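PDB 4MNK: chitinase A, which probably hydrolyses the beta-1,4 linkages of chitin and is seen here with N-acetylglucosamine oligosaccharides bound. Local coordinates for residues 196-201 / 241-246; 41-46 / 93-98; 229-234 / 319-324; 11-16 / 330-335. All blocks are in the same frame, centred on the assembly; numbering follows the deposited sequence.

Contacts 1 and 4 lie on the sugar-binding side of this TIM barrel, whereas contacts 2 and 3 are structural packing. Contacts 1 and 4 both touch the same N-acetylglucosamine (chain B), and they meet directly where Phe-241 CD1 packs 3.6 Å from Gln-332 OE1. Along the chain, contact 4 brings together segments near its two ends, and the other three contacts are nested inside the loop it closes. Contact 3 lies across the centre of the chain from contact 4, their centres 27 Å apart, and joins the starts of two barrel strands. Contact 2 is peripheral, its centre about 38 Å from that of contact 1.

Contact 1 of 4, residues 196-201 / 241-246. With NAG (2-acetamido-2-deoxy-beta-D-glucopyranose), chain C; NAG (2-acetamido-2-deoxy-beta-D-glucopyranose), chain B; NAG (2-acetamido-2-deoxy-beta-D-glucopyranose), chain D.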
# COMPACT_ATOMS: atom_id res chain seq x y z
N GLY A 196 7.77 -10.15 11.28
CA GLY A 196 9.05 -9.62 10.85
C GLY A 196 10.10 -9.73 11.93
O GLY A 196 9.88 -10.35 12.97
N SER A 197 11.25 -9.09 11.68
CA SER A 197 12.43 -9.22 12.53
C SER A 197 12.27 -8.68 13.95
O SER A 197 13.13 -8.90 14.80
CB SER A 197 13.63 -8.55 11.86
OG SER A 197 13.36 -7.20 11.54
N TRP A 198 11.16 -7.98 14.20
CA TRP A 198 10.83 -7.53 15.56
C TRP A 198 10.44 -8.71 16.45
O TRP A 198 10.38 -8.58 17.68
CB TRP A 198 9.72 -6.47 15.53
CG TRP A 198 8.43 -6.92 14.91
CD1 TRP A 198 7.39 -7.54 15.55
CD2 TRP A 198 8.03 -6.77 13.54
NE1 TRP A 198 6.37 -7.79 14.66
CE2 TRP A 198 6.74 -7.33 13.42
CE3 TRP A 198 8.64 -6.22 12.41
CZ2 TRP A 198 6.04 -7.35 12.21
CZ3 TRP A 198 7.95 -6.25 11.20
CH2 TRP A 198 6.66 -6.81 11.11
N GLU A 199 10.16 -9.85 15.82
CA GLU A 199 9.89 -11.11 16.52
C GLU A 199 11.11 -12.02 16.41
O GLU A 199 11.79 -12.04 15.39
CB GLU A 199 8.69 -11.82 15.89
CG GLU A 199 7.38 -11.04 15.93
CD GLU A 199 6.37 -11.53 14.89
OE1 GLU A 199 6.79 -11.91 13.78
OE2 GLU A 199 5.16 -11.52 15.19
N ASN A 200 11.36 -12.79 17.47
CA ASN A 200 12.48 -13.74 17.48
C ASN A 200 12.13 -15.14 16.93
O ASN A 200 12.78 -16.13 17.26
CB ASN A 200 13.13 -13.82 18.87
CG ASN A 200 12.11 -13.98 19.99
OD1 ASN A 200 11.04 -14.55 19.81
ND2 ASN A 200 12.46 -13.46 21.17
N PHE A 201 11.09 -15.19 16.10
CA PHE A 201 10.69 -16.40 15.39
C PHE A 201 10.32 -16.02 13.96
O PHE A 201 9.85 -14.91 13.71
CB PHE A 201 9.49 -17.07 16.06
CG PHE A 201 9.80 -17.67 17.40
CD1 PHE A 201 10.51 -18.85 17.50
CD2 PHE A 201 9.38 -17.05 18.56
CE1 PHE A 201 10.79 -19.40 18.73
CE2 PHE A 201 9.66 -17.59 19.80
CZ PHE A 201 10.37 -18.77 19.88
N PHE A 241 7.67 -7.35 -1.54
CA PHE A 241 8.87 -7.55 -0.75
C PHE A 241 8.56 -8.61 0.30
O PHE A 241 7.40 -8.88 0.60
CB PHE A 241 9.28 -6.24 -0.06
CG PHE A 241 8.30 -5.77 0.99
CD1 PHE A 241 7.19 -5.00 0.64
CD2 PHE A 241 8.47 -6.11 2.33
CE1 PHE A 241 6.28 -4.58 1.60
CE2 PHE A 241 7.56 -5.69 3.30
CZ PHE A 241 6.46 -4.93 2.93
N GLY A 242 9.62 -9.20 0.84
CA GLY A 242 9.50 -10.14 1.94
C GLY A 242 10.17 -9.61 3.19
O GLY A 242 10.95 -8.66 3.12
N ARG A 243 9.84 -10.21 4.32
CA ARG A 243 10.50 -9.91 5.59
C ARG A 243 11.51 -11.00 5.90
O ARG A 243 11.21 -12.19 5.76
CB ARG A 243 9.48 -9.77 6.72
CG ARG A 243 8.60 -8.53 6.63
CD ARG A 243 9.34 -7.30 7.14
NE ARG A 243 8.62 -6.07 6.85
CZ ARG A 243 9.16 -4.86 6.88
NH1 ARG A 243 10.45 -4.71 7.19
NH2 ARG A 243 8.43 -3.80 6.60
N SER A 244 12.70 -10.59 6.31
CA SER A 244 13.80 -11.52 6.50
C SER A 244 14.31 -11.55 7.93
O SER A 244 14.25 -10.55 8.66
CB SER A 244 14.95 -11.18 5.55
OG SER A 244 15.49 -9.91 5.89
N TRP A 245 14.84 -12.72 8.30
CA TRP A 245 15.41 -12.96 9.61
C TRP A 245 16.77 -13.63 9.45
O TRP A 245 17.04 -14.25 8.41
CB TRP A 245 14.55 -13.96 10.38
CG TRP A 245 13.26 -13.49 10.97
CD1 TRP A 245 13.03 -13.12 12.26
CD2 TRP A 245 11.98 -13.44 10.31
NE1 TRP A 245 11.71 -12.81 12.45
CE2 TRP A 245 11.04 -12.99 11.27
CE3 TRP A 245 11.55 -13.69 9.01
CZ2 TRP A 245 9.69 -12.81 10.96
CZ3 TRP A 245 10.20 -13.50 8.70
CH2 TRP A 245 9.29 -13.06 9.68
N LEU A 246 17.60 -13.52 10.48
CA LEU A 246 18.76 -14.38 10.63
C LEU A 246 18.38 -15.52 11.57
O LEU A 246 17.86 -15.28 12.66
CB LEU A 246 19.96 -13.60 11.19
CG LEU A 246 20.50 -12.45 10.33
CD1 LEU A 246 21.63 -11.73 11.05
CD2 LEU A 246 20.95 -12.93 8.96
C1 NAG C . 3.64 -4.90 14.17
C2 NAG C . 3.10 -4.23 12.91
C3 NAG C . 4.21 -3.90 11.91
C4 NAG C . 5.40 -3.22 12.57
C5 NAG C . 5.80 -3.94 13.87
C6 NAG C . 6.92 -3.21 14.61
C7 NAG C . 0.79 -4.96 12.53
C8 NAG C . -0.12 -5.90 11.79
N2 NAG C . 2.10 -5.07 12.27
O3 NAG C . 3.68 -3.07 10.89
O4 NAG C . 6.49 -3.21 11.67
O5 NAG C . 4.68 -4.11 14.73
O6 NAG C . 6.47 -1.94 15.04
O7 NAG C . 0.32 -4.15 13.33
C1 NAG B . 8.39 1.78 2.66
C2 NAG B . 9.59 1.07 2.04
C3 NAG B . 10.86 1.89 2.26
C4 NAG B . 10.69 3.36 1.86
C5 NAG B . 9.35 3.94 2.34
C6 NAG B . 9.05 5.28 1.68
C7 NAG B . 9.46 -1.36 1.89
C8 NAG B . 9.68 -2.67 2.59
N2 NAG B . 9.75 -0.26 2.59
O3 NAG B . 11.90 1.31 1.50
O4 NAG B . 11.74 4.12 2.43
O5 NAG B . 8.26 3.06 2.09
O6 NAG B . 8.81 5.10 0.30
O7 NAG B . 9.05 -1.35 0.73
C1 NAG D . 1.36 -7.59 18.15
C2 NAG D . 2.21 -6.38 18.56
C3 NAG D . 2.40 -5.39 17.41
C4 NAG D . 2.72 -6.06 16.07
C5 NAG D . 1.77 -7.25 15.85
C6 NAG D . 2.04 -8.03 14.57
C7 NAG D . 1.96 -5.86 20.95
C8 NAG D . 1.20 -5.08 21.97
N2 NAG D . 1.57 -5.70 19.68
O1 NAG D . 1.41 -8.57 19.17
O3 NAG D . 3.41 -4.46 17.74
O4 NAG D . 2.52 -5.09 15.06
O5 NAG D . 1.86 -8.14 16.95
O6 NAG D . 3.33 -8.62 14.60
O7 NAG D . 2.89 -6.58 21.29
O HOH W 1 12.07 -8.79 8.97
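Trp-245 and the loop 196-201, whose first four residues form a type I beta turn, make the tight half of this contact. The indole of Trp-245 is slotted into the loop, with Ser-197 N against one face and Phe-201 C against the other, while its NE1 donates to Glu-199 O at 3.0 Å. The acceptor lies in the ring plane, although the bond is bent (142° at the hydrogen). The benzo part of the ring rests obliquely on Gly-196, CZ2 lying 3.2 Å from Gly-196 O, and a water joins the backbones, accepting from Ser-197 N and donating to Ser-244 O at 2.8 Å each.

Toward Trp-198 the packing is looser and given over to sugar. Trp-198 CZ3 approaches Arg-243 NE only to 4.4 Å. Its chi1 of 60° folds the ring back over Gly-196 N, where a CB on Gly-196 would collide with CZ3, and presents the other face to NAG (chain C), whose C5 sits 3.5 Å above the ring centre. At the ring edge NE1 donates to O6 of NAG (chain D) at 3.2 Å. With an alanine in place of this indole, that O6 would probably lose its donor and the chain C sugar its platform.

Arg-243 pairs with Asp-193, and Trp-245 meets the ring of Trp-301. The loop after strand 186-190 packs on strand 234-247, which pairs antiparallel with strands 262-270 and 300-304.

Contact 2 of 4, residues 41-46 / 93-98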
# COMPACT_ATOMS: atom_id res chain seq x y z
N PRO A 41 5.30 24.00 7.87
CA PRO A 41 4.04 24.36 8.52
C PRO A 41 2.95 24.97 7.62
O PRO A 41 1.82 25.13 8.07
CB PRO A 41 4.49 25.39 9.56
CG PRO A 41 5.62 26.09 8.89
CD PRO A 41 6.30 25.08 8.01
N THR A 42 3.29 25.31 6.38
CA THR A 42 2.31 25.92 5.48
C THR A 42 1.29 24.89 4.97
O THR A 42 0.16 25.24 4.64
CB THR A 42 2.95 26.61 4.25
OG1 THR A 42 3.58 25.63 3.41
CG2 THR A 42 3.97 27.67 4.68
N PHE A 43 1.72 23.63 4.90
CA PHE A 43 0.91 22.54 4.35
C PHE A 43 0.45 22.82 2.92
O PHE A 43 -0.64 22.42 2.50
CB PHE A 43 -0.24 22.16 5.28
CG PHE A 43 0.22 21.56 6.58
CD1 PHE A 43 0.21 22.32 7.75
CD2 PHE A 43 0.70 20.26 6.62
CE1 PHE A 43 0.66 21.77 8.95
CE2 PHE A 43 1.15 19.70 7.81
CZ PHE A 43 1.13 20.46 8.98
N GLU A 44 1.31 23.53 2.19
CA GLU A 44 1.19 23.64 0.74
C GLU A 44 1.82 22.38 0.17
O GLU A 44 3.04 22.30 -0.02
CB GLU A 44 1.87 24.91 0.23
CG GLU A 44 1.40 26.21 0.89
CD GLU A 44 -0.03 26.61 0.55
OE1 GLU A 44 -0.53 26.21 -0.53
OE2 GLU A 44 -0.65 27.33 1.36
N VAL A 45 0.98 21.38 -0.05
CA VAL A 45 1.41 20.05 -0.48
C VAL A 45 2.17 20.12 -1.79
O VAL A 45 1.81 20.88 -2.69
CB VAL A 45 0.19 19.09 -0.57
CG1 VAL A 45 0.60 17.71 -1.09
CG2 VAL A 45 -0.47 18.95 0.78
N ARG A 46 3.24 19.34 -1.89
CA ARG A 46 4.15 19.39 -3.04
C ARG A 46 4.91 18.07 -3.17
O ARG A 46 5.05 17.33 -2.21
CB ARG A 46 5.15 20.54 -2.86
CG ARG A 46 6.06 20.37 -1.65
CD ARG A 46 6.99 21.53 -1.46
NE ARG A 46 8.00 21.23 -0.45
CZ ARG A 46 8.90 22.10 -0.00
NH1 ARG A 46 9.78 21.72 0.92
NH2 ARG A 46 8.94 23.34 -0.48
N ALA A 93 -7.75 24.18 11.55
CA ALA A 93 -8.72 24.41 10.48
C ALA A 93 -8.14 25.17 9.28
O ALA A 93 -8.41 24.83 8.13
CB ALA A 93 -9.95 25.13 11.01
N SER A 94 -7.34 26.20 9.56
CA SER A 94 -6.70 26.98 8.50
C SER A 94 -5.70 26.13 7.72
O SER A 94 -5.65 26.20 6.49
CB SER A 94 -6.02 28.23 9.07
OG SER A 94 -6.97 29.10 9.66
N ALA A 95 -4.92 25.32 8.43
CA ALA A 95 -3.97 24.41 7.80
C ALA A 95 -4.68 23.38 6.91
O ALA A 95 -4.23 23.10 5.80
CB ALA A 95 -3.11 23.71 8.85
N ARG A 96 -5.80 22.84 7.40
CA ARG A 96 -6.59 21.88 6.62
C ARG A 96 -7.06 22.51 5.30
O ARG A 96 -7.04 21.86 4.26
CB ARG A 96 -7.79 21.36 7.41
CG ARG A 96 -7.42 20.51 8.63
CD ARG A 96 -8.59 19.65 9.10
NE ARG A 96 -9.82 20.43 9.28
CZ ARG A 96 -10.21 20.97 10.43
NH1 ARG A 96 -9.48 20.83 11.54
NH2 ARG A 96 -11.34 21.66 10.48
N GLN A 97 -7.48 23.77 5.36
CA GLN A 97 -7.91 24.50 4.16
C GLN A 97 -6.78 24.62 3.14
O GLN A 97 -6.98 24.39 1.95
CB GLN A 97 -8.46 25.88 4.55
CG GLN A 97 -9.26 26.58 3.45
CD GLN A 97 -10.09 27.75 3.97
OE1 GLN A 97 -9.98 28.13 5.14
NE2 GLN A 97 -10.92 28.32 3.11
N ARG A 98 -5.58 24.97 3.62
CA ARG A 98 -4.41 25.09 2.76
C ARG A 98 -4.03 23.75 2.14
O ARG A 98 -3.69 23.68 0.95
CB ARG A 98 -3.22 25.70 3.51
CG ARG A 98 -3.47 27.12 4.03
CD ARG A 98 -2.19 27.81 4.47
NE ARG A 98 -1.51 27.11 5.56
CZ ARG A 98 -1.78 27.27 6.86
NH1 ARG A 98 -2.73 28.11 7.25
NH2 ARG A 98 -1.09 26.59 7.76
O HOH W 2 -3.16 26.14 -0.26
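The guanidinium of Arg-98 lies with one face over the CA of Ala-95, one helical turn back, 3.5 Å above the plane, and turns its edge to the loop 41-46, where Thr-42 O, Pro-41 O and Glu-44 OE2 lie near its plane. At that edge NE donates to Thr-42 O at 2.7 Å, close to straight (166°), while NH2 reaches Pro-41 O at 3.3 Å. Two successive carbonyls are thus both gripped by one side chain. The bend at chi3, -61°, turns the group back along the helix and aims its edge at them. The phenyl ring of Phe-43 has Arg-98 NH2 near its plane, at the edge; its CD1 packs on Ala-95 CB at 3.8 Å, the apolar part of the contact.

The carboxylate of Glu-44 is turned 36° from the guanidinium. Glu-44 crosses the arginine at about a right angle, its OE2 touching CD at 3.5 Å but staying 4.3 Å from Arg-98 NE, so opposite charges are near without forming a salt bridge. A water completes the link by donating to Glu-44 OE1 at 2.6 Å and to Arg-98 O at 2.8 Å. A leucine in place of Arg-98 would probably leave the carbonyls of Pro-41 and Thr-42 without these donors and Glu-44 without its nearby positive charge.

Ser-102, a turn further along, holds both Arg-98 O and Val-45 N through its hydroxyl. The loop leaving strand 30-36 is therefore fastened to helix 93-110 before helix 52-63 begins, with Leu-89 of helix 80-90 touching both Phe-43 and Ala-95.

Contact 3 of 4, residues 229-234 / 319-324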
# COMPACT_ATOMS: atom_id res chain seq x y z
N MET A 229 -18.53 -2.05 5.40
CA MET A 229 -17.89 -1.53 4.20
C MET A 229 -18.40 -2.27 2.96
O MET A 229 -18.35 -3.51 2.94
CB MET A 229 -16.37 -1.65 4.28
CG MET A 229 -15.64 -0.99 3.11
SD MET A 229 -15.71 0.81 3.21
CE MET A 229 -14.33 1.13 4.31
N PRO A 230 -18.90 -1.54 1.95
CA PRO A 230 -19.24 -2.20 0.69
C PRO A 230 -17.98 -2.91 0.17
O PRO A 230 -16.91 -2.29 0.14
CB PRO A 230 -19.63 -1.04 -0.23
CG PRO A 230 -20.04 0.06 0.69
CD PRO A 230 -19.16 -0.09 1.89
N PRO A 231 -18.11 -4.19 -0.23
CA PRO A 231 -16.94 -4.98 -0.60
C PRO A 231 -16.12 -4.37 -1.74
O PRO A 231 -14.89 -4.46 -1.73
CB PRO A 231 -17.54 -6.33 -1.03
CG PRO A 231 -18.97 -6.03 -1.35
CD PRO A 231 -19.36 -4.95 -0.40
N GLU A 232 -16.81 -3.72 -2.68
CA GLU A 232 -16.15 -3.08 -3.82
C GLU A 232 -15.25 -1.88 -3.44
O GLU A 232 -14.43 -1.44 -4.25
CB GLU A 232 -17.17 -2.68 -4.90
CG GLU A 232 -18.03 -1.45 -4.58
CD GLU A 232 -19.29 -1.76 -3.77
OE1 GLU A 232 -20.11 -0.83 -3.61
OE2 GLU A 232 -19.46 -2.90 -3.29
N LYS A 233 -15.40 -1.39 -2.21
CA LYS A 233 -14.58 -0.29 -1.69
C LYS A 233 -13.25 -0.76 -1.09
O LYS A 233 -12.41 0.06 -0.70
CB LYS A 233 -15.36 0.50 -0.62
CG LYS A 233 -16.61 1.21 -1.12
CD LYS A 233 -16.28 2.51 -1.84
CE LYS A 233 -17.53 3.23 -2.29
NZ LYS A 233 -17.21 4.52 -2.96
N LEU A 234 -13.05 -2.08 -1.01
CA LEU A 234 -11.82 -2.64 -0.46
C LEU A 234 -10.90 -3.14 -1.56
O LEU A 234 -11.32 -3.91 -2.43
CB LEU A 234 -12.12 -3.78 0.52
CG LEU A 234 -12.94 -3.47 1.78
CD1 LEU A 234 -13.30 -4.77 2.48
CD2 LEU A 234 -12.21 -2.53 2.73
N GLU A 319 -13.39 -13.84 -4.80
CA GLU A 319 -14.38 -14.60 -4.02
C GLU A 319 -15.07 -13.72 -2.98
O GLU A 319 -16.27 -13.85 -2.73
CB GLU A 319 -13.73 -15.79 -3.31
CG GLU A 319 -13.22 -16.91 -4.21
CD GLU A 319 -12.17 -17.79 -3.53
OE1 GLU A 319 -11.91 -17.61 -2.32
OE2 GLU A 319 -11.60 -18.66 -4.21
N LYS A 320 -14.29 -12.84 -2.36
CA LYS A 320 -14.81 -11.93 -1.34
C LYS A 320 -15.47 -10.69 -1.92
O LYS A 320 -15.93 -9.82 -1.18
CB LYS A 320 -13.71 -11.54 -0.34
CG LYS A 320 -13.26 -12.67 0.58
CD LYS A 320 -14.40 -13.25 1.43
CE LYS A 320 -14.92 -12.26 2.45
NZ LYS A 320 -16.06 -12.82 3.24
N ARG A 321 -15.52 -10.61 -3.25
CA ARG A 321 -16.21 -9.54 -3.99
C ARG A 321 -15.55 -8.17 -3.81
O ARG A 321 -16.21 -7.12 -3.90
CB ARG A 321 -17.70 -9.49 -3.62
CG ARG A 321 -18.34 -10.88 -3.59
CD ARG A 321 -19.76 -10.83 -3.08
NE ARG A 321 -19.85 -10.28 -1.73
CZ ARG A 321 -21.00 -9.97 -1.13
NH1 ARG A 321 -20.99 -9.45 0.09
NH2 ARG A 321 -22.15 -10.17 -1.76
N LEU A 322 -14.24 -8.18 -3.58
CA LEU A 322 -13.49 -6.95 -3.35
C LEU A 322 -13.34 -6.15 -4.63
O LEU A 322 -13.53 -6.67 -5.73
CB LEU A 322 -12.13 -7.26 -2.72
CG LEU A 322 -12.11 -8.12 -1.45
CD1 LEU A 322 -10.71 -8.17 -0.88
CD2 LEU A 322 -13.10 -7.64 -0.39
N GLY A 323 -13.01 -4.86 -4.49
CA GLY A 323 -12.82 -3.98 -5.63
C GLY A 323 -11.63 -4.37 -6.49
O GLY A 323 -11.61 -4.10 -7.69
N GLY A 324 -10.65 -5.02 -5.87
CA GLY A 324 -9.44 -5.47 -6.56
C GLY A 324 -8.29 -5.67 -5.61
O GLY A 324 -8.49 -6.01 -4.44
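Gly-323 N meets Leu-234 O at 2.8 Å where two neighbouring parallel strands of the TIM barrel, 234-247 and 324-328, begin. The N-H is not straight on (135°), and the same hydrogen leans weakly toward Pro-231 O at 3.4 Å. That carbonyl is approached by a second group, the CA-H of Leu-322, with CA 3.3 Å away and an angle of 157° at the hydrogen. Beside these backbone contacts the leucines cross obliquely, Leu-234 CD1 touching Leu-322 CD2 at 4.1 Å. The CB of Leu-322 lies against Leu-234 O.

The next shell shows how the two segments are brought here. Helix 307-319 is closed by a Schellman motif in which Arg-321 takes positive phi, turning the chain out of the helix toward its strand. On the other side the 3-10 turn 231-233 loops back on itself, Leu-234 N bonding to Pro-231 O. Leu-225 of helix 217-227 packs on Pro-231, Leu-234 and Lys-320 alike, and Lys-320 carries its amine away to a salt bridge with Glu-222. Backbone bonds from Gly-323 to Leu-5 and from Gly-324 to Leu-236 carry the joint into the barrel strands.

Close approach depends on the absence of a side chain at Gly-323: its CA stands 3.3 Å from Glu-232 O, and a CB there would fall just 2.3 Å from that oxygen.

Contact 4 of 4, residues 11-16 / 330-335; sequences PAYSVS and VNQDID. With NAG (2-acetamido-2-deoxy-beta-D-glucopyranose), chain E; NAG (2-acetamido-2-deoxy-beta-D-glucopyranose), chain B.
Asn-331 reaches from the loop 330-335 into a corner formed by Pro-11, Tyr-13 and Ser-14. With chi1 at 63°, its CG sits between the backbone N and the carbonyl carbon, directing the amide at segment 11-16. CB comes first, 3.6 Å from Ser-14 OG. CG then touches both Pro-11 CG and Ser-14 CB, each at 3.8 Å. Of the two tips, OD1 lies 3.5 Å from Ser-14 CB and 3.2 Å from Tyr-13 OH, whereas ND2 is pressed against the proline, 3.1 Å from Pro-11 CD, and is hydrogen-bonded to Ser-329 OG. The amide stands almost upright to the tyrosine ring, the planes 84° apart.

Ser-14 is itself tied down: its N and OG both donate to Pro-11 O, closing the turn on which Asn-331 packs. The tyrosine ring faces the sugar, with C5 of NAG (chain E) 3.6 Å above its centre. Next to it, Gln-332 NE2 donates to O7 of NAG (chain B) at 2.9 Å, and a water accepts from that NE2 while also lying by Tyr-13 OH.

The other end of the glutamine amide, OE1, takes the backbone N-H of Ser-329. With its carbonyl end so engaged, the amide is probably fixed in rotation and presents N-H to the acetamido oxygen, a polarity consistent with recognition of N-acetylated sugar.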
# COMPACT_ATOMS: atom_id res chain seq x y z
N PRO A 11 7.38 4.10 -6.04
CA PRO A 11 8.00 5.06 -5.14
C PRO A 11 9.10 5.87 -5.83
O PRO A 11 9.98 5.30 -6.49
CB PRO A 11 8.57 4.18 -4.04
CG PRO A 11 8.92 2.90 -4.73
CD PRO A 11 8.05 2.79 -5.97
N ALA A 12 9.03 7.18 -5.69
CA ALA A 12 9.97 8.09 -6.35
C ALA A 12 11.44 7.84 -6.01
O ALA A 12 12.32 8.15 -6.82
CB ALA A 12 9.59 9.54 -6.07
N TYR A 13 11.72 7.26 -4.84
CA TYR A 13 13.10 6.96 -4.42
C TYR A 13 13.81 6.04 -5.40
O TYR A 13 15.04 6.02 -5.46
CB TYR A 13 13.15 6.38 -2.99
CG TYR A 13 12.77 4.91 -2.87
CD1 TYR A 13 13.60 3.90 -3.36
CD2 TYR A 13 11.58 4.53 -2.24
CE1 TYR A 13 13.25 2.56 -3.26
CE2 TYR A 13 11.23 3.18 -2.13
CZ TYR A 13 12.07 2.21 -2.64
OH TYR A 13 11.74 0.87 -2.54
N SER A 14 13.04 5.27 -6.17
CA SER A 14 13.59 4.21 -7.01
C SER A 14 13.94 4.66 -8.43
O SER A 14 14.35 3.84 -9.25
CB SER A 14 12.64 3.01 -7.06
OG SER A 14 11.47 3.31 -7.80
N VAL A 15 13.79 5.95 -8.71
CA VAL A 15 13.88 6.48 -10.08
C VAL A 15 15.13 6.08 -10.88
O VAL A 15 15.03 5.78 -12.07
CB VAL A 15 13.64 8.02 -10.12
CG1 VAL A 15 14.81 8.80 -9.50
CG2 VAL A 15 13.35 8.50 -11.54
N SER A 16 16.29 6.06 -10.23
CA SER A 16 17.55 5.76 -10.92
C SER A 16 17.66 4.30 -11.35
O SER A 16 18.19 4.00 -12.42
CB SER A 16 18.76 6.16 -10.07
OG SER A 16 18.77 7.54 -9.79
N VAL A 330 6.02 -1.46 -7.03
CA VAL A 330 6.27 -2.09 -8.33
C VAL A 330 7.74 -2.19 -8.74
O VAL A 330 8.10 -3.05 -9.55
CB VAL A 330 5.42 -1.46 -9.47
CG1 VAL A 330 3.93 -1.61 -9.16
CG2 VAL A 330 5.78 0.01 -9.70
N ASN A 331 8.59 -1.33 -8.19
CA ASN A 331 10.04 -1.40 -8.42
C ASN A 331 10.67 -2.66 -7.84
O ASN A 331 11.79 -3.02 -8.21
CB ASN A 331 10.73 -0.17 -7.84
CG ASN A 331 10.57 -0.07 -6.34
OD1 ASN A 331 11.55 -0.02 -5.59
ND2 ASN A 331 9.34 -0.04 -5.88
N GLN A 332 9.96 -3.33 -6.93
CA GLN A 332 10.49 -4.50 -6.22
C GLN A 332 10.32 -5.82 -6.98
O GLN A 332 10.84 -6.85 -6.54
CB GLN A 332 9.87 -4.59 -4.84
CG GLN A 332 10.18 -3.42 -3.92
CD GLN A 332 9.34 -3.44 -2.65
OE1 GLN A 332 8.18 -3.89 -2.65
NE2 GLN A 332 9.90 -2.94 -1.56
N ASP A 333 9.59 -5.78 -8.09
CA ASP A 333 9.41 -6.93 -8.97
C ASP A 333 9.72 -6.45 -10.38
O ASP A 333 8.81 -6.14 -11.17
CB ASP A 333 7.97 -7.46 -8.85
CG ASP A 333 7.73 -8.76 -9.61
OD1 ASP A 333 8.58 -9.19 -10.43
OD2 ASP A 333 6.66 -9.35 -9.39
N ILE A 334 11.01 -6.38 -10.69
CA ILE A 334 11.46 -5.70 -11.91
C ILE A 334 10.95 -6.36 -13.20
O ILE A 334 10.72 -5.68 -14.19
CB ILE A 334 12.99 -5.45 -11.94
CG1 ILE A 334 13.78 -6.77 -12.00
CG2 ILE A 334 13.42 -4.60 -10.74
CD1 ILE A 334 15.25 -6.59 -12.37
N ASP A 335 10.74 -7.68 -13.16
CA ASP A 335 10.22 -8.41 -14.32
C ASP A 335 8.69 -8.53 -14.31
O ASP A 335 8.11 -9.17 -15.19
CB ASP A 335 10.88 -9.79 -14.41
CG ASP A 335 12.36 -9.72 -14.74
OD1 ASP A 335 12.73 -8.94 -15.65
OD2 ASP A 335 13.16 -10.43 -14.10
C1 NAG E . 12.72 4.49 1.45
C2 NAG E . 13.49 5.71 1.97
C3 NAG E . 14.65 6.08 1.04
C4 NAG E . 15.47 4.87 0.62
C5 NAG E . 14.57 3.72 0.17
C6 NAG E . 15.35 2.45 -0.17
C7 NAG E . 12.06 7.20 3.29
C8 NAG E . 11.17 8.41 3.26
N2 NAG E . 12.60 6.85 2.12
O3 NAG E . 15.49 7.01 1.70
O4 NAG E . 16.35 5.24 -0.42
O5 NAG E . 13.62 3.43 1.17
O6 NAG E . 15.84 1.85 1.01
O7 NAG E . 12.25 6.60 4.35
C1 NAG B . 8.39 1.78 2.66
C2 NAG B . 9.59 1.07 2.04
C3 NAG B . 10.86 1.89 2.26
C4 NAG B . 10.69 3.36 1.86
C5 NAG B . 9.35 3.94 2.34
C6 NAG B . 9.05 5.28 1.68
C7 NAG B . 9.46 -1.36 1.89
C8 NAG B . 9.68 -2.67 2.59
N2 NAG B . 9.75 -0.26 2.59
O3 NAG B . 11.90 1.31 1.50
O4 NAG B . 11.74 4.12 2.43
O5 NAG B . 8.26 3.06 2.09
O6 NAG B . 8.81 5.10 0.30
O7 NAG B . 9.05 -1.35 0.73
O HOH W 3 12.82 -2.17 -1.90